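Local coordinates for berberine bridge enzyme-like protein (PDB 5D79), which binds FAD as an oxidoreductase of the berberine bridge enzyme-like family and takes part in adaptation to salt stress in Arabidopsis, at residues Ser63-Pro68 against Leu116-Tyr121; Arg69-Glu74 against Arg358-Leu363; Gly186-Leu191 against Val471-Met476; Ala431-Glu436 against Thr442-Tyr447. All coordinates share one frame; numbering follows the deposited sequence.

Overall arrangement
Interactions 1, 3 and 4 are buried; interaction 2 lies at the surface. Interactions 1 and 3 both touch FAD, at different parts of the molecule: Ser-117 meets the pyrophosphate, while interaction 3 holds the flavin, the ribityl chain and the adenosine ribose. Interactions 1 and 2 use neighbouring parts of the loop between helix 58-63 and strand 80-82, and Gln-66 joins them through the backbone of 358-363. Interaction 4 packs helix 441-458 on strand 425-434 of the seven-stranded antiparallel sheet. It is linked to interaction 2 by the Arg-360 to Glu-435 salt bridge. Chemistry follows place: apolar and aromatic packing in 1 and 4, a lone polar approach in 2, and cofactor hydrogen bonds in 3.

Interaction 1: residues Ser63-Pro68 against Leu116-Tyr121; sequences SSIQNP and LSYIAY. With FAD (flavin-adenine dinucleotide), chain E.
Ile-65 lies over one face of the Tyr-118 ring. Its CG1 sits 3.7 Å from the ring centroid, a CH-pi contact 21° off the normal. CD1 runs out past the rim, 3.4 Å from Tyr-118 CE2. The second branch, CG2, is anti to the backbone N and goes to the phenol end, 3.2 Å from Tyr-118 OH. The two side chains cross at about a right angle.

Gln-66 turns its amide away, to the backbone of Glu-359 and Thr-361. Asn-67 follows with its backbone: its O is 3.5 Å from Tyr-118 OH. Its own amide points elsewhere, with OD1 taking a hydrogen bond from the backbone N of Phe-365.

On the facing loop, Ser-117 comes just before Tyr-118. Its OG donates a hydrogen bond to FAD O1A at 2.5 Å. This loop belongs to the PCMH-type FAD-binding domain and lies between strands 103-107 and 125-129. Arg-107 of the first strand also touches Ile-65 and Tyr-118.

The contact is therefore mainly apolar, with no hydrogen bond between the loops, while the neighbouring serine is polar and faces the cofactor. Packing of Tyr-118 against Ile-65 ties the loop whose serine binds the FAD pyrophosphate to the loop after helix 58-63.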
# COMPACT_ATOMS: atom_id res chain seq x y z
N SER A 63 -12.38 -13.83 5.08
CA SER A 63 -11.02 -14.39 5.04
C SER A 63 -9.90 -13.38 4.75
O SER A 63 -8.86 -13.41 5.40
CB SER A 63 -10.95 -15.54 4.03
OG SER A 63 -11.98 -15.44 3.06
N SER A 64 -10.10 -12.51 3.77
CA SER A 64 -9.08 -11.53 3.46
C SER A 64 -9.47 -10.12 3.87
O SER A 64 -9.13 -9.17 3.18
CB SER A 64 -8.74 -11.55 1.96
OG SER A 64 -9.80 -12.04 1.17
N ILE A 65 -10.19 -9.97 4.99
CA ILE A 65 -10.40 -8.64 5.57
C ILE A 65 -9.23 -8.33 6.50
O ILE A 65 -9.13 -8.90 7.59
CB ILE A 65 -11.74 -8.50 6.33
CG1 ILE A 65 -12.91 -8.50 5.34
CG2 ILE A 65 -11.75 -7.21 7.13
CD1 ILE A 65 -14.30 -8.35 5.98
N GLN A 66 -8.34 -7.46 6.05
CA GLN A 66 -7.11 -7.17 6.76
C GLN A 66 -7.20 -5.84 7.52
O GLN A 66 -6.19 -5.28 7.96
CB GLN A 66 -5.93 -7.18 5.80
CG GLN A 66 -5.68 -8.54 5.15
CD GLN A 66 -5.13 -9.60 6.11
OE1 GLN A 66 -5.14 -9.44 7.34
NE2 GLN A 66 -4.65 -10.71 5.55
N ASN A 67 -8.42 -5.35 7.66
CA ASN A 67 -8.78 -4.36 8.67
C ASN A 67 -10.11 -4.79 9.30
O ASN A 67 -11.20 -4.43 8.82
CB ASN A 67 -8.86 -2.96 8.06
CG ASN A 67 -8.71 -1.86 9.11
OD1 ASN A 67 -8.87 -2.10 10.31
ND2 ASN A 67 -8.40 -0.65 8.65
N PRO A 68 -10.03 -5.59 10.38
CA PRO A 68 -11.14 -6.29 11.04
C PRO A 68 -12.34 -5.41 11.43
O PRO A 68 -13.48 -5.91 11.47
CB PRO A 68 -10.48 -6.89 12.28
CG PRO A 68 -9.08 -7.13 11.86
CD PRO A 68 -8.73 -5.97 10.97
N LEU A 116 -12.46 -0.66 1.02
CA LEU A 116 -13.25 -0.34 -0.18
C LEU A 116 -13.18 -1.40 -1.27
O LEU A 116 -13.80 -1.24 -2.32
CB LEU A 116 -12.81 0.99 -0.78
CG LEU A 116 -13.09 2.23 0.05
CD1 LEU A 116 -12.88 3.47 -0.80
CD2 LEU A 116 -14.50 2.19 0.62
N SER A 117 -12.44 -2.48 -1.02
CA SER A 117 -12.36 -3.61 -1.94
C SER A 117 -13.45 -4.66 -1.67
O SER A 117 -13.75 -5.51 -2.51
CB SER A 117 -10.98 -4.27 -1.86
OG SER A 117 -10.65 -4.57 -0.52
N TYR A 118 -14.04 -4.58 -0.48
CA TYR A 118 -15.11 -5.49 -0.11
C TYR A 118 -16.27 -4.73 0.54
O TYR A 118 -17.19 -5.34 1.05
CB TYR A 118 -14.60 -6.59 0.83
CG TYR A 118 -13.89 -6.06 2.05
CD1 TYR A 118 -12.54 -5.76 2.00
CD2 TYR A 118 -14.56 -5.86 3.24
CE1 TYR A 118 -11.87 -5.26 3.10
CE2 TYR A 118 -13.91 -5.36 4.36
CZ TYR A 118 -12.56 -5.07 4.28
OH TYR A 118 -11.90 -4.57 5.38
N ILE A 119 -16.20 -3.41 0.51
CA ILE A 119 -17.32 -2.57 0.93
C ILE A 119 -17.66 -1.51 -0.10
O ILE A 119 -16.79 -0.77 -0.55
CB ILE A 119 -17.04 -1.81 2.25
CG1 ILE A 119 -16.49 -2.74 3.33
CG2 ILE A 119 -18.30 -1.07 2.72
CD1 ILE A 119 -16.09 -2.00 4.58
N ALA A 120 -18.94 -1.43 -0.46
CA ALA A 120 -19.48 -0.30 -1.19
C ALA A 120 -20.57 0.33 -0.34
O ALA A 120 -21.35 -0.39 0.30
CB ALA A 120 -20.02 -0.72 -2.55
N TYR A 121 -20.63 1.65 -0.31
CA TYR A 121 -21.63 2.32 0.52
C TYR A 121 -22.83 2.83 -0.28
O TYR A 121 -22.68 3.30 -1.40
CB TYR A 121 -20.98 3.46 1.30
CG TYR A 121 -20.00 2.99 2.36
CD1 TYR A 121 -20.46 2.45 3.55
CD2 TYR A 121 -18.63 3.07 2.16
CE1 TYR A 121 -19.58 2.01 4.52
CE2 TYR A 121 -17.74 2.64 3.13
CZ TYR A 121 -18.22 2.11 4.31
OH TYR A 121 -17.35 1.67 5.28
PA FAD E . -7.18 -4.67 -1.56
O1A FAD E . -8.15 -4.23 -0.50
O2A FAD E . -7.47 -6.05 -2.10
O5B FAD E . -7.13 -3.57 -2.75
C5B FAD E . -7.04 -2.18 -2.46
C4B FAD E . -7.57 -1.30 -3.60
O4B FAD E . -7.02 -1.75 -4.83
C3B FAD E . -9.08 -1.39 -3.71
O3B FAD E . -9.64 -0.15 -4.09
C2B FAD E . -9.28 -2.43 -4.79
O2B FAD E . -10.50 -2.26 -5.50
C1B FAD E . -8.04 -2.26 -5.67
N9A FAD E . -7.59 -3.50 -6.34
C8A FAD E . -7.07 -4.65 -5.78
N7A FAD E . -6.78 -5.52 -6.78
C5A FAD E . -7.09 -4.94 -7.97
C6A FAD E . -7.00 -5.36 -9.29
N6A FAD E . -6.30 -6.45 -9.61
N1A FAD E . -7.41 -4.52 -10.31
C2A FAD E . -7.89 -3.27 -10.02
N3A FAD E . -7.99 -2.86 -8.70
C4A FAD E . -7.59 -3.67 -7.70
N1 FAD E . 1.72 0.19 1.43
C2 FAD E . 3.00 0.64 1.15
O2 FAD E . 3.30 1.00 0.01
N3 FAD E . 3.94 0.66 2.17
C4 FAD E . 3.63 0.25 3.45
O4 FAD E . 4.52 0.17 4.30
C4X FAD E . 2.34 -0.23 3.72
N5 FAD E . 2.02 -0.78 4.95
C5X FAD E . 0.85 -1.51 5.09
C6 FAD E . 0.62 -2.28 6.23
C7 FAD E . -0.57 -3.01 6.36
C7M FAD E . -0.82 -3.83 7.59
C8 FAD E . -1.51 -3.01 5.32
C8M FAD E . -2.80 -3.76 5.44
C9 FAD E . -1.27 -2.24 4.19
C9A FAD E . -0.12 -1.45 4.09
N10 FAD E . 0.11 -0.65 2.98
C10 FAD E . 1.40 -0.28 2.68
C1' FAD E . -1.03 -0.27 2.08
C2' FAD E . -1.25 -1.24 0.94
O2' FAD E . -0.15 -1.19 0.06
C3' FAD E . -2.54 -0.84 0.23
O3' FAD E . -3.61 -1.03 1.13
C4' FAD E . -2.81 -1.68 -0.99
O4' FAD E . -3.65 -0.98 -1.87
C5' FAD E . -3.56 -2.93 -0.58
O5' FAD E . -3.51 -3.85 -1.64
P FAD E . -4.32 -5.22 -1.46
O1P FAD E . -4.40 -5.95 -2.78
O2P FAD E . -3.69 -6.09 -0.40
O3P FAD E . -5.71 -4.63 -0.90

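Interaction 2: residues Arg69-Glu74 against Arg358-Leu363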
# COMPACT_ATOMS: atom_id res chain seq x y z
N ARG A 69 -12.08 -4.14 11.70
CA ARG A 69 -13.14 -3.20 12.08
C ARG A 69 -14.19 -3.10 10.98
O ARG A 69 -15.32 -2.67 11.22
CB ARG A 69 -12.55 -1.82 12.39
CG ARG A 69 -11.87 -1.16 11.21
CD ARG A 69 -11.20 0.16 11.61
NE ARG A 69 -12.11 1.30 11.68
CZ ARG A 69 -11.86 2.50 11.16
NH1 ARG A 69 -12.75 3.48 11.29
NH2 ARG A 69 -10.72 2.73 10.51
N PHE A 70 -13.82 -3.51 9.77
CA PHE A 70 -14.74 -3.49 8.64
C PHE A 70 -15.29 -4.88 8.36
O PHE A 70 -15.79 -5.15 7.27
CB PHE A 70 -14.05 -2.93 7.41
CG PHE A 70 -13.69 -1.49 7.53
CD1 PHE A 70 -14.68 -0.52 7.67
CD2 PHE A 70 -12.37 -1.09 7.51
CE1 PHE A 70 -14.35 0.82 7.79
CE2 PHE A 70 -12.02 0.25 7.62
CZ PHE A 70 -13.02 1.20 7.76
N SER A 71 -15.19 -5.75 9.35
CA SER A 71 -15.79 -7.07 9.24
C SER A 71 -16.99 -7.18 10.17
O SER A 71 -17.47 -8.27 10.42
CB SER A 71 -14.78 -8.15 9.57
OG SER A 71 -14.39 -8.04 10.92
N VAL A 72 -17.47 -6.05 10.67
CA VAL A 72 -18.58 -6.07 11.62
C VAL A 72 -19.92 -6.14 10.88
O VAL A 72 -20.01 -5.76 9.71
CB VAL A 72 -18.54 -4.84 12.56
CG1 VAL A 72 -17.40 -4.98 13.56
CG2 VAL A 72 -18.41 -3.55 11.78
N SER A 73 -20.96 -6.63 11.56
CA SER A 73 -22.24 -6.90 10.91
C SER A 73 -22.95 -5.62 10.46
O SER A 73 -23.79 -5.65 9.56
CB SER A 73 -23.15 -7.72 11.84
OG SER A 73 -23.45 -7.02 13.04
N GLU A 74 -22.60 -4.50 11.08
CA GLU A 74 -23.24 -3.23 10.76
C GLU A 74 -22.70 -2.58 9.48
O GLU A 74 -23.26 -1.60 9.00
CB GLU A 74 -23.09 -2.25 11.94
CG GLU A 74 -21.83 -2.44 12.80
CD GLU A 74 -22.01 -3.47 13.91
OE1 GLU A 74 -22.14 -4.68 13.60
OE2 GLU A 74 -22.03 -3.07 15.10
N ARG A 358 -0.96 -16.45 4.45
CA ARG A 358 -1.94 -15.41 4.17
C ARG A 358 -2.96 -15.42 5.29
O ARG A 358 -4.14 -15.60 5.04
CB ARG A 358 -2.63 -15.64 2.82
CG ARG A 358 -1.79 -15.28 1.61
CD ARG A 358 -2.47 -15.73 0.33
NE ARG A 358 -3.59 -14.87 -0.09
CZ ARG A 358 -3.77 -14.46 -1.34
NH1 ARG A 358 -4.81 -13.69 -1.65
NH2 ARG A 358 -2.92 -14.82 -2.29
N GLU A 359 -2.51 -15.26 6.52
CA GLU A 359 -3.44 -15.35 7.63
C GLU A 359 -4.07 -13.99 7.93
O GLU A 359 -3.49 -12.94 7.61
CB GLU A 359 -2.75 -15.94 8.87
CG GLU A 359 -2.46 -17.44 8.75
CD GLU A 359 -3.69 -18.27 8.34
OE1 GLU A 359 -4.69 -18.28 9.08
OE2 GLU A 359 -3.63 -18.92 7.27
N ARG A 360 -5.27 -14.03 8.50
CA ARG A 360 -6.03 -12.83 8.81
C ARG A 360 -5.35 -12.07 9.95
O ARG A 360 -4.88 -12.68 10.90
CB ARG A 360 -7.47 -13.20 9.19
CG ARG A 360 -8.49 -12.08 8.99
CD ARG A 360 -9.90 -12.57 9.28
NE ARG A 360 -10.91 -11.51 9.24
CZ ARG A 360 -11.15 -10.65 10.23
NH1 ARG A 360 -10.42 -10.69 11.34
NH2 ARG A 360 -12.10 -9.74 10.10
N THR A 361 -5.28 -10.74 9.84
CA THR A 361 -4.77 -9.95 10.94
C THR A 361 -5.78 -9.90 12.09
O THR A 361 -6.97 -10.19 11.91
CB THR A 361 -4.45 -8.52 10.51
OG1 THR A 361 -3.89 -7.81 11.62
CG2 THR A 361 -5.71 -7.82 10.05
N SER A 362 -5.30 -9.52 13.27
CA SER A 362 -6.19 -9.43 14.43
C SER A 362 -6.25 -8.00 14.93
O SER A 362 -6.97 -7.71 15.89
CB SER A 362 -5.72 -10.38 15.54
OG SER A 362 -4.71 -9.80 16.34
N LEU A 363 -5.49 -7.12 14.28
CA LEU A 363 -5.40 -5.72 14.69
C LEU A 363 -6.10 -4.79 13.70
O LEU A 363 -5.71 -4.71 12.53
CB LEU A 363 -3.94 -5.28 14.84
CG LEU A 363 -3.10 -6.09 15.84
CD1 LEU A 363 -1.77 -5.41 16.10
CD2 LEU A 363 -3.87 -6.28 17.15
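Ser-71 meets the end of Arg-360 at the edge of the guanidinium group. The polar approach is Ser-71 OG to Arg-360 NH2, at 3.0 Å. Ser-71 CB lies in the guanidinium plane, 3.2 Å from the same NH2. The arginine reaches this far because its chain is extended from CG to NE, with CG anti to the backbone N (chi1 -157°).

Within 358-363 the chain forms an ST turn on its way into strand 363-372, an outermost strand of the seven-stranded antiparallel sheet. Leu-363 N donates to Thr-361 OG1 at 3.2 Å, and the bond is nearly straight at 171°.

Both polar groups have partners outside the two segments. Arg-360 NE bonds to the O of Asp-62, and its NH1 makes a salt bridge with Glu-435. The arginine thus ties the end of helix 58-63 to the short 3-10 segment that follows strand 425-434. Ser-71 OG is hydrogen-bonded to the O of Pro-68.

Interaction 3: residues Gly186-Leu191 against Val471-Met476. With FAD (flavin-adenine dinucleotide), chain E.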
# COMPACT_ATOMS: atom_id res chain seq x y z
N GLY A 186 1.02 2.42 -6.31
CA GLY A 186 2.40 2.81 -6.09
C GLY A 186 3.25 1.71 -5.46
O GLY A 186 3.76 0.82 -6.15
N GLY A 187 3.42 1.78 -4.14
CA GLY A 187 4.08 0.70 -3.41
C GLY A 187 5.52 0.93 -3.02
O GLY A 187 6.42 0.67 -3.80
N TYR A 188 5.76 1.42 -1.81
CA TYR A 188 7.13 1.63 -1.35
C TYR A 188 7.51 0.62 -0.26
O TYR A 188 6.64 0.05 0.42
CB TYR A 188 7.33 3.07 -0.84
CG TYR A 188 6.62 3.43 0.46
CD1 TYR A 188 7.10 3.00 1.69
CD2 TYR A 188 5.48 4.23 0.45
CE1 TYR A 188 6.46 3.33 2.88
CE2 TYR A 188 4.83 4.56 1.63
CZ TYR A 188 5.32 4.11 2.84
OH TYR A 188 4.68 4.46 4.02
N GLY A 189 8.81 0.42 -0.11
CA GLY A 189 9.38 -0.49 0.88
C GLY A 189 10.85 -0.14 0.98
O GLY A 189 11.27 0.94 0.54
N THR A 190 11.66 -1.05 1.51
CA THR A 190 13.05 -0.73 1.83
C THR A 190 14.01 -0.51 0.65
O THR A 190 15.20 -0.24 0.87
CB THR A 190 13.66 -1.83 2.70
OG1 THR A 190 13.65 -3.06 1.99
CG2 THR A 190 12.84 -1.99 3.97
N LEU A 191 13.53 -0.60 -0.59
CA LEU A 191 14.39 -0.38 -1.75
C LEU A 191 14.00 0.86 -2.55
O LEU A 191 14.48 1.06 -3.65
CB LEU A 191 14.36 -1.60 -2.68
CG LEU A 191 15.09 -2.89 -2.28
CD1 LEU A 191 14.66 -4.06 -3.17
CD2 LEU A 191 16.60 -2.69 -2.34
N VAL A 471 -2.06 7.28 -1.88
CA VAL A 471 -3.33 6.63 -2.25
C VAL A 471 -3.42 5.19 -1.75
O VAL A 471 -4.53 4.66 -1.59
CB VAL A 471 -3.58 6.66 -3.79
CG1 VAL A 471 -2.85 5.53 -4.53
CG2 VAL A 471 -5.07 6.61 -4.09
N ASN A 472 -2.28 4.57 -1.47
CA ASN A 472 -2.27 3.24 -0.87
C ASN A 472 -2.64 3.30 0.61
O ASN A 472 -2.95 2.28 1.22
CB ASN A 472 -0.91 2.56 -1.06
CG ASN A 472 -0.87 1.68 -2.30
OD1 ASN A 472 -1.91 1.28 -2.82
ND2 ASN A 472 0.32 1.36 -2.76
N PHE A 473 -2.61 4.49 1.20
CA PHE A 473 -3.20 4.69 2.53
C PHE A 473 -4.54 5.43 2.38
O PHE A 473 -4.64 6.60 2.73
CB PHE A 473 -2.25 5.48 3.46
CG PHE A 473 -0.92 4.79 3.74
CD1 PHE A 473 -0.83 3.41 3.82
CD2 PHE A 473 0.24 5.54 3.93
CE1 PHE A 473 0.40 2.78 4.08
CE2 PHE A 473 1.46 4.93 4.18
CZ PHE A 473 1.55 3.55 4.26
N LYS A 474 -5.55 4.76 1.83
CA LYS A 474 -6.84 5.41 1.57
C LYS A 474 -7.47 6.02 2.83
O LYS A 474 -7.52 5.39 3.89
CB LYS A 474 -7.84 4.42 0.94
CG LYS A 474 -8.02 4.56 -0.57
CD LYS A 474 -9.24 3.79 -1.03
CE LYS A 474 -9.06 3.21 -2.44
NZ LYS A 474 -10.12 2.19 -2.75
N ASP A 475 -7.93 7.27 2.70
CA ASP A 475 -8.47 8.01 3.82
C ASP A 475 -9.73 8.80 3.41
O ASP A 475 -9.66 9.84 2.76
CB ASP A 475 -7.39 8.94 4.40
CG ASP A 475 -7.81 9.63 5.69
OD1 ASP A 475 -8.85 9.25 6.30
OD2 ASP A 475 -7.09 10.57 6.08
N MET A 476 -10.89 8.28 3.79
CA MET A 476 -12.17 8.92 3.50
C MET A 476 -12.29 10.29 4.14
O MET A 476 -13.11 11.11 3.72
CB MET A 476 -13.32 8.04 4.00
CG MET A 476 -13.30 6.67 3.40
SD MET A 476 -13.78 6.81 1.69
CE MET A 476 -15.52 6.40 1.89
PA FAD E . -7.18 -4.67 -1.56
O1A FAD E . -8.15 -4.23 -0.50
O2A FAD E . -7.47 -6.05 -2.10
O5B FAD E . -7.13 -3.57 -2.75
C5B FAD E . -7.04 -2.18 -2.46
C4B FAD E . -7.57 -1.30 -3.60
O4B FAD E . -7.02 -1.75 -4.83
C3B FAD E . -9.08 -1.39 -3.71
O3B FAD E . -9.64 -0.15 -4.09
C2B FAD E . -9.28 -2.43 -4.79
O2B FAD E . -10.50 -2.26 -5.50
C1B FAD E . -8.04 -2.26 -5.67
N9A FAD E . -7.59 -3.50 -6.34
C8A FAD E . -7.07 -4.65 -5.78
N7A FAD E . -6.78 -5.52 -6.78
C5A FAD E . -7.09 -4.94 -7.97
C6A FAD E . -7.00 -5.36 -9.29
N6A FAD E . -6.30 -6.45 -9.61
N1A FAD E . -7.41 -4.52 -10.31
C2A FAD E . -7.89 -3.27 -10.02
N3A FAD E . -7.99 -2.86 -8.70
C4A FAD E . -7.59 -3.67 -7.70
N1 FAD E . 1.72 0.19 1.43
C2 FAD E . 3.00 0.64 1.15
O2 FAD E . 3.30 1.00 0.01
N3 FAD E . 3.94 0.66 2.17
C4 FAD E . 3.63 0.25 3.45
O4 FAD E . 4.52 0.17 4.30
C4X FAD E . 2.34 -0.23 3.72
N5 FAD E . 2.02 -0.78 4.95
C5X FAD E . 0.85 -1.51 5.09
C6 FAD E . 0.62 -2.28 6.23
C7 FAD E . -0.57 -3.01 6.36
C7M FAD E . -0.82 -3.83 7.59
C8 FAD E . -1.51 -3.01 5.32
C8M FAD E . -2.80 -3.76 5.44
C9 FAD E . -1.27 -2.24 4.19
C9A FAD E . -0.12 -1.45 4.09
N10 FAD E . 0.11 -0.65 2.98
C10 FAD E . 1.40 -0.28 2.68
C1' FAD E . -1.03 -0.27 2.08
C2' FAD E . -1.25 -1.24 0.94
O2' FAD E . -0.15 -1.19 0.06
C3' FAD E . -2.54 -0.84 0.23
O3' FAD E . -3.61 -1.03 1.13
C4' FAD E . -2.81 -1.68 -0.99
O4' FAD E . -3.65 -0.98 -1.87
C5' FAD E . -3.56 -2.93 -0.58
O5' FAD E . -3.51 -3.85 -1.64
P FAD E . -4.32 -5.22 -1.46
O1P FAD E . -4.40 -5.95 -2.78
O2P FAD E . -3.69 -6.09 -0.40
O3P FAD E . -5.71 -4.63 -0.90
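Asn-472 ND2 is gripped by two oxygens, Tyr-470 OH and the backbone O of Gln-182. It lies 3.4 Å from Gly-187 N, but both are donors and no bond joins them; Gly-187 N instead bonds to Tyr-470 OH. This is the flavin site of a PCMH-type FAD-binding fold, where the 186-191 loop meets the 471-476 loop of the berberine-like region. The amide is held at ND2 while its OD1 accepts a hydrogen bond from FAD O4' at 3.0 Å.

The pyrimidine end of the flavin is bound by backbone. Tyr-188 N donates to FAD O2 at 3.1 Å, with an angle of 150°. FAD N3 gives Tyr-188 O a weak bond at 3.3 Å. With CG between the backbone N and the carbonyl carbon (chi1 69°), the Tyr-188 ring turns a face to the flavin, and FAD N3 stands 3.7 Å above its centre.

Tyr-188 and Phe-473 cross at about a right angle. Tyr-188 OH comes to the edge of the phenylalanine ring, 3.3 Å from Phe-473 CE2. Phe-473 CE1 lies 3.5 Å from FAD C10. Tyr-113 stacks on Phe-473, and Tyr-470 meets it edge-to-face. At the adenosine ribose, Lys-474 NZ donates to FAD O3B at 2.7 Å.

Interaction 4: residues Ala431-Glu436 against Thr442-Tyr447; sequences AYWREE and TETDKY
Trp-433 and Tyr-447 have nearly parallel rings, the indole five-membered ring and the phenol ring at 4°, but slid apart, with centroids at 4.5 Å. They barely overlap. The shift brings Trp-433 CB over the tyrosine face, a CH-pi contact 3.6 Å from the ring centroid. On the indole, Tyr-447 CD2 sits over the same face that Thr-444 meets. Thr-444 CG2 is 3.7 Å from Trp-433 NE1. At the start of 431-436, Ala-431 CB packs on Tyr-447 CB at 4.4 Å.

A torsion sets up this layering. Trp-433 CG stands between its backbone N and carbonyl carbon (chi1 66°), which lays the indole alongside the Tyr-447 ring.

Two polar ends are held from the connecting turn: Trp-433 NE1 bonds to Asp-438 OD1, and Tyr-447 OH to Glu-437 OE1. Thr-444 OG1 bonds back to Lys-441 O in the first turn of its own helix. Lys-446 CG lies over the other face of the Tyr-447 ring.

Farther out, the axes of strand residues 431-434 and helix residues 442-447 run near antiparallel, at 152°, and approach to 9.5 Å. In this beta-alpha unit helix 441-458 folds back over the edge region of the seven-stranded sheet. No hydrogen bond crosses between the two segments. Strand and helix are joined by aromatic and apolar packing, while the acids of the turn satisfy the indole and phenol groups.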
# COMPACT_ATOMS: atom_id res chain seq x y z
N ALA A 431 -2.85 4.02 14.24
CA ALA A 431 -3.15 3.45 15.53
C ALA A 431 -3.74 2.06 15.32
O ALA A 431 -4.65 1.89 14.51
CB ALA A 431 -4.11 4.33 16.31
N TYR A 432 -3.19 1.07 16.02
CA TYR A 432 -3.70 -0.29 15.98
C TYR A 432 -4.45 -0.60 17.26
O TYR A 432 -4.18 -0.02 18.32
CB TYR A 432 -2.55 -1.29 15.79
CG TYR A 432 -1.88 -1.18 14.44
CD1 TYR A 432 -0.84 -0.29 14.22
CD2 TYR A 432 -2.30 -1.96 13.37
CE1 TYR A 432 -0.24 -0.18 12.98
CE2 TYR A 432 -1.70 -1.87 12.14
CZ TYR A 432 -0.67 -0.97 11.94
OH TYR A 432 -0.09 -0.87 10.70
N TRP A 433 -5.43 -1.50 17.17
CA TRP A 433 -6.13 -1.96 18.36
C TRP A 433 -6.66 -3.37 18.13
O TRP A 433 -6.84 -3.79 16.99
CB TRP A 433 -7.25 -0.98 18.75
CG TRP A 433 -8.41 -0.85 17.79
CD1 TRP A 433 -9.56 -1.60 17.77
CD2 TRP A 433 -8.56 0.12 16.74
NE1 TRP A 433 -10.40 -1.17 16.76
CE2 TRP A 433 -9.80 -0.11 16.12
CE3 TRP A 433 -7.75 1.16 16.26
CZ2 TRP A 433 -10.26 0.65 15.05
CZ3 TRP A 433 -8.20 1.91 15.19
CH2 TRP A 433 -9.44 1.65 14.60
N ARG A 434 -6.91 -4.09 19.22
CA ARG A 434 -7.39 -5.47 19.12
C ARG A 434 -8.82 -5.49 18.59
O ARG A 434 -9.65 -4.67 18.98
CB ARG A 434 -7.30 -6.16 20.48
CG ARG A 434 -5.89 -6.33 21.00
CD ARG A 434 -5.86 -7.11 22.32
NE ARG A 434 -6.43 -8.45 22.20
CZ ARG A 434 -5.74 -9.53 21.84
NH1 ARG A 434 -4.45 -9.45 21.54
NH2 ARG A 434 -6.35 -10.70 21.77
N GLU A 435 -9.10 -6.44 17.70
CA GLU A 435 -10.38 -6.51 17.00
C GLU A 435 -11.56 -6.76 17.94
O GLU A 435 -12.70 -6.41 17.63
CB GLU A 435 -10.33 -7.61 15.93
CG GLU A 435 -9.90 -8.96 16.46
CD GLU A 435 -9.79 -9.99 15.36
OE1 GLU A 435 -10.44 -9.82 14.31
OE2 GLU A 435 -9.05 -10.97 15.54
N GLU A 436 -11.28 -7.38 19.09
CA GLU A 436 -12.27 -7.61 20.14
C GLU A 436 -13.03 -6.35 20.50
O GLU A 436 -14.24 -6.37 20.70
CB GLU A 436 -11.57 -8.16 21.39
CG GLU A 436 -11.12 -9.61 21.28
CD GLU A 436 -9.88 -9.82 20.42
OE1 GLU A 436 -9.27 -8.84 19.92
OE2 GLU A 436 -9.50 -11.00 20.23
N THR A 442 -18.20 3.13 19.91
CA THR A 442 -17.98 4.29 20.77
C THR A 442 -16.65 4.16 21.52
O THR A 442 -15.98 5.17 21.79
CB THR A 442 -19.16 4.45 21.75
OG1 THR A 442 -20.33 4.85 21.02
CG2 THR A 442 -18.87 5.47 22.84
N GLU A 443 -16.25 2.93 21.82
CA GLU A 443 -15.00 2.69 22.54
C GLU A 443 -13.77 2.84 21.63
O GLU A 443 -12.72 3.32 22.07
CB GLU A 443 -15.00 1.29 23.17
CG GLU A 443 -16.05 1.09 24.27
CD GLU A 443 -15.59 1.58 25.63
OE1 GLU A 443 -14.44 2.06 25.74
OE2 GLU A 443 -16.39 1.47 26.59
N THR A 444 -13.91 2.44 20.37
CA THR A 444 -12.79 2.52 19.43
C THR A 444 -12.65 3.92 18.84
O THR A 444 -11.74 4.18 18.07
CB THR A 444 -12.94 1.50 18.29
OG1 THR A 444 -14.08 1.84 17.49
CG2 THR A 444 -13.13 0.11 18.86
N ASP A 445 -13.58 4.80 19.21
CA ASP A 445 -13.54 6.19 18.78
C ASP A 445 -12.26 6.89 19.20
O ASP A 445 -11.73 7.73 18.47
CB ASP A 445 -14.74 6.96 19.35
CG ASP A 445 -15.94 6.98 18.42
OD1 ASP A 445 -15.89 6.32 17.36
OD2 ASP A 445 -16.93 7.65 18.78
N LYS A 446 -11.76 6.56 20.39
CA LYS A 446 -10.60 7.23 20.95
C LYS A 446 -9.35 7.07 20.08
O LYS A 446 -8.45 7.92 20.11
CB LYS A 446 -10.34 6.72 22.37
CG LYS A 446 -9.87 5.27 22.46
CD LYS A 446 -9.94 4.74 23.90
CE LYS A 446 -9.61 3.25 23.98
NZ LYS A 446 -10.09 2.61 25.25
N TYR A 447 -9.31 6.00 19.30
CA TYR A 447 -8.20 5.73 18.39
C TYR A 447 -8.27 6.61 17.14
O TYR A 447 -7.27 7.18 16.69
CB TYR A 447 -8.20 4.26 17.97
CG TYR A 447 -8.08 3.25 19.11
CD1 TYR A 447 -6.91 3.15 19.86
CD2 TYR A 447 -9.12 2.37 19.41
CE1 TYR A 447 -6.79 2.22 20.89
CE2 TYR A 447 -9.01 1.44 20.43
CZ TYR A 447 -7.84 1.37 21.16
OH TYR A 447 -7.70 0.46 22.18